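Local coordinates for protein quinoline 2-oxidoreductase small subunit (Pseudomonas putida, PDB 1T3Q) that forms the iron-sulfur subunit of a molybdenum hydroxylase, carrying two [2Fe-2S] clusters that probably relay electrons between the molybdenum site and FAD during quinoline oxidation, at residues 23-26 with 27-31. Residues are numbered along the deposited sequence; the frame is centred on the assembly and turned at random.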
loop_
_atom_site.group_PDB
_atom_site.type_symbol
_atom_site.label_atom_id
_atom_site.label_comp_id
_atom_site.label_asym_id
_atom_site.label_seq_id
_atom_site.Cartn_x
_atom_site.Cartn_y
_atom_site.Cartn_z
ATOM N N PHE A 23 -6.998 7.560 -25.200
ATOM C CA PHE A 23 -7.518 6.548 -24.287
ATOM C C PHE A 23 -8.686 5.789 -24.903
ATOM O O PHE A 23 -9.398 6.311 -25.766
ATOM C CB PHE A 23 -7.920 7.192 -22.950
ATOM C CG PHE A 23 -8.851 8.366 -23.085
ATOM C CD1 PHE A 23 -10.228 8.187 -23.078
ATOM C CD2 PHE A 23 -8.344 9.657 -23.229
ATOM C CE1 PHE A 23 -11.091 9.272 -23.213
ATOM C CE2 PHE A 23 -9.199 10.751 -23.366
ATOM C CZ PHE A 23 -10.575 10.559 -23.360
ATOM N N TYR A 24 -8.865 4.547 -24.467
ATOM C CA TYR A 24 -9.933 3.700 -24.974
ATOM C C TYR A 24 -11.040 3.550 -23.952
ATOM O O TYR A 24 -10.789 3.227 -22.795
ATOM C CB TYR A 24 -9.384 2.327 -25.357
ATOM C CG TYR A 24 -8.500 2.375 -26.577
ATOM C CD1 TYR A 24 -7.229 2.947 -26.521
ATOM C CD2 TYR A 24 -8.955 1.899 -27.804
ATOM C CE1 TYR A 24 -6.438 3.045 -27.659
ATOM C CE2 TYR A 24 -8.174 1.993 -28.945
ATOM C CZ TYR A 24 -6.918 2.567 -28.866
ATOM O OH TYR A 24 -6.153 2.671 -30.003
ATOM N N VAL A 25 -12.269 3.781 -24.394
ATOM C CA VAL A 25 -13.423 3.700 -23.516
ATOM C C VAL A 25 -14.662 3.195 -24.232
ATOM O O VAL A 25 -14.742 3.221 -25.464
ATOM C CB VAL A 25 -13.767 5.092 -22.927
ATOM C CG1 VAL A 25 -12.656 5.561 -22.008
ATOM C CG2 VAL A 25 -13.980 6.096 -24.058
ATOM N N GLU A 26 -15.626 2.725 -23.449
ATOM C CA GLU A 26 -16.897 2.271 -23.996
ATOM C C GLU A 26 -17.803 3.492 -23.954
ATOM O O GLU A 26 -17.636 4.360 -23.094
ATOM C CB GLU A 26 -17.516 1.174 -23.133
ATOM C CG GLU A 26 -16.721 -0.105 -23.058
ATOM C CD GLU A 26 -17.453 -1.180 -22.288
ATOM O OE1 GLU A 26 -17.721 -0.979 -21.087
ATOM O OE2 GLU A 26 -17.773 -2.226 -22.887
ATOM N N PRO A 27 -18.773 3.580 -24.876
ATOM C CA PRO A 27 -19.689 4.725 -24.899
ATOM C C PRO A 27 -20.456 4.898 -23.582
ATOM O O PRO A 27 -20.778 6.018 -23.193
ATOM C CB PRO A 27 -20.620 4.394 -26.066
ATOM C CG PRO A 27 -19.726 3.619 -26.997
ATOM C CD PRO A 27 -18.986 2.707 -26.046
ATOM N N ARG A 28 -20.730 3.786 -22.900
ATOM C CA ARG A 28 -21.481 3.796 -21.641
ATOM C C ARG A 28 -20.775 4.430 -20.446
ATOM O O ARG A 28 -21.380 4.588 -19.385
ATOM C CB ARG A 28 -21.886 2.366 -21.253
ATOM C CG ARG A 28 -20.721 1.497 -20.774
ATOM C CD ARG A 28 -21.176 0.076 -20.437
ATOM N NE ARG A 28 -22.286 0.060 -19.485
ATOM C CZ ARG A 28 -22.902 -1.045 -19.068
ATOM N NH1 ARG A 28 -23.903 -0.969 -18.201
ATOM N NH2 ARG A 28 -22.516 -2.232 -19.516
ATOM N N MET A 29 -19.503 4.778 -20.600
ATOM C CA MET A 29 -18.750 5.372 -19.501
ATOM C C MET A 29 -18.719 6.896 -19.605
ATOM O O MET A 29 -18.396 7.441 -20.668
ATOM C CB MET A 29 -17.311 4.823 -19.501
ATOM C CG MET A 29 -16.418 5.388 -18.400
ATOM S SD MET A 29 -14.754 4.690 -18.348
ATOM C CE MET A 29 -15.010 3.284 -17.279
ATOM N N HIS A 30 -19.062 7.593 -18.521
ATOM C CA HIS A 30 -19.002 9.046 -18.588
ATOM C C HIS A 30 -17.561 9.524 -18.419
ATOM O O HIS A 30 -16.682 8.758 -18.019
ATOM C CB HIS A 30 -19.957 9.726 -17.585
ATOM C CG HIS A 30 -19.868 9.226 -16.172
ATOM N ND1 HIS A 30 -18.696 9.230 -15.445
ATOM C CD2 HIS A 30 -20.834 8.804 -15.320
ATOM C CE1 HIS A 30 -18.945 8.840 -14.207
ATOM N NE2 HIS A 30 -20.236 8.577 -14.104
ATOM N N LEU A 31 -17.321 10.783 -18.765
ATOM C CA LEU A 31 -15.988 11.369 -18.702
ATOM C C LEU A 31 -15.345 11.345 -17.320
ATOM O O LEU A 31 -14.137 11.117 -17.197
ATOM C CB LEU A 31 -16.038 12.804 -19.240
ATOM C CG LEU A 31 -14.701 13.539 -19.369
ATOM C CD1 LEU A 31 -13.709 12.685 -20.145
ATOM C CD2 LEU A 31 -14.928 14.875 -20.063
HETATM O O HOH W 1 -19.483 -2.990 -20.265
#
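Glu26 and Met29 close a type I beta turn at the end of strand 19-25: Met29 N donates to Glu26 O at 3.1 Å with an N-H...O angle of 166°, the nitrogen standing above the carbonyl plane, 52° out of it. Pro27 and Arg28 occupy the two central positions, both with the helical-region backbone angles of that turn type. The side chains of Glu26 and Arg28 run alongside each other in the same direction, with Glu26 OE1 3.7 Å from Arg28 CD. This approach uses the aliphatic part of the arginine: Glu26 OE1 is 4.9 Å from Arg28 NE, so the opposite charges are near but not in direct contact. A water joins the two ends, donating to Glu26 OE1 at 2.8 Å and accepting from Arg28 NH2 at 3.2 Å. Arg28 chi1 of 72° sets CG between the backbone N and the carbonyl carbon, bringing its chain beside the glutamate. The guanidinium is held chiefly by other subunits: NH1 bonds to Phe3 O of the medium subunit, and NH2 forms a salt bridge with Asp129 of the large subunit. Across the turn, Met29 SD lies 4.3 Å from Val25 CG1, a loose apolar contact beside the backbone closure. His30 then N-caps helix 31-39, its ND1 bonding to Asp33 N, while its NE2 bonds to Glu49, a residue of the binding site of the first [2Fe-2S] cluster. The turn thus links strand 19-25, outermost within this chain in the beta-grasp sheet of the plant-type [2Fe-2S] ferredoxin domain, to this helix: Val25 packs on Ala34 and Val38 of the helix and on Ile12 of strand 10-16, Met29 also reaches Val38, and Pro27 rests on Met10 at the start of that neighbouring strand.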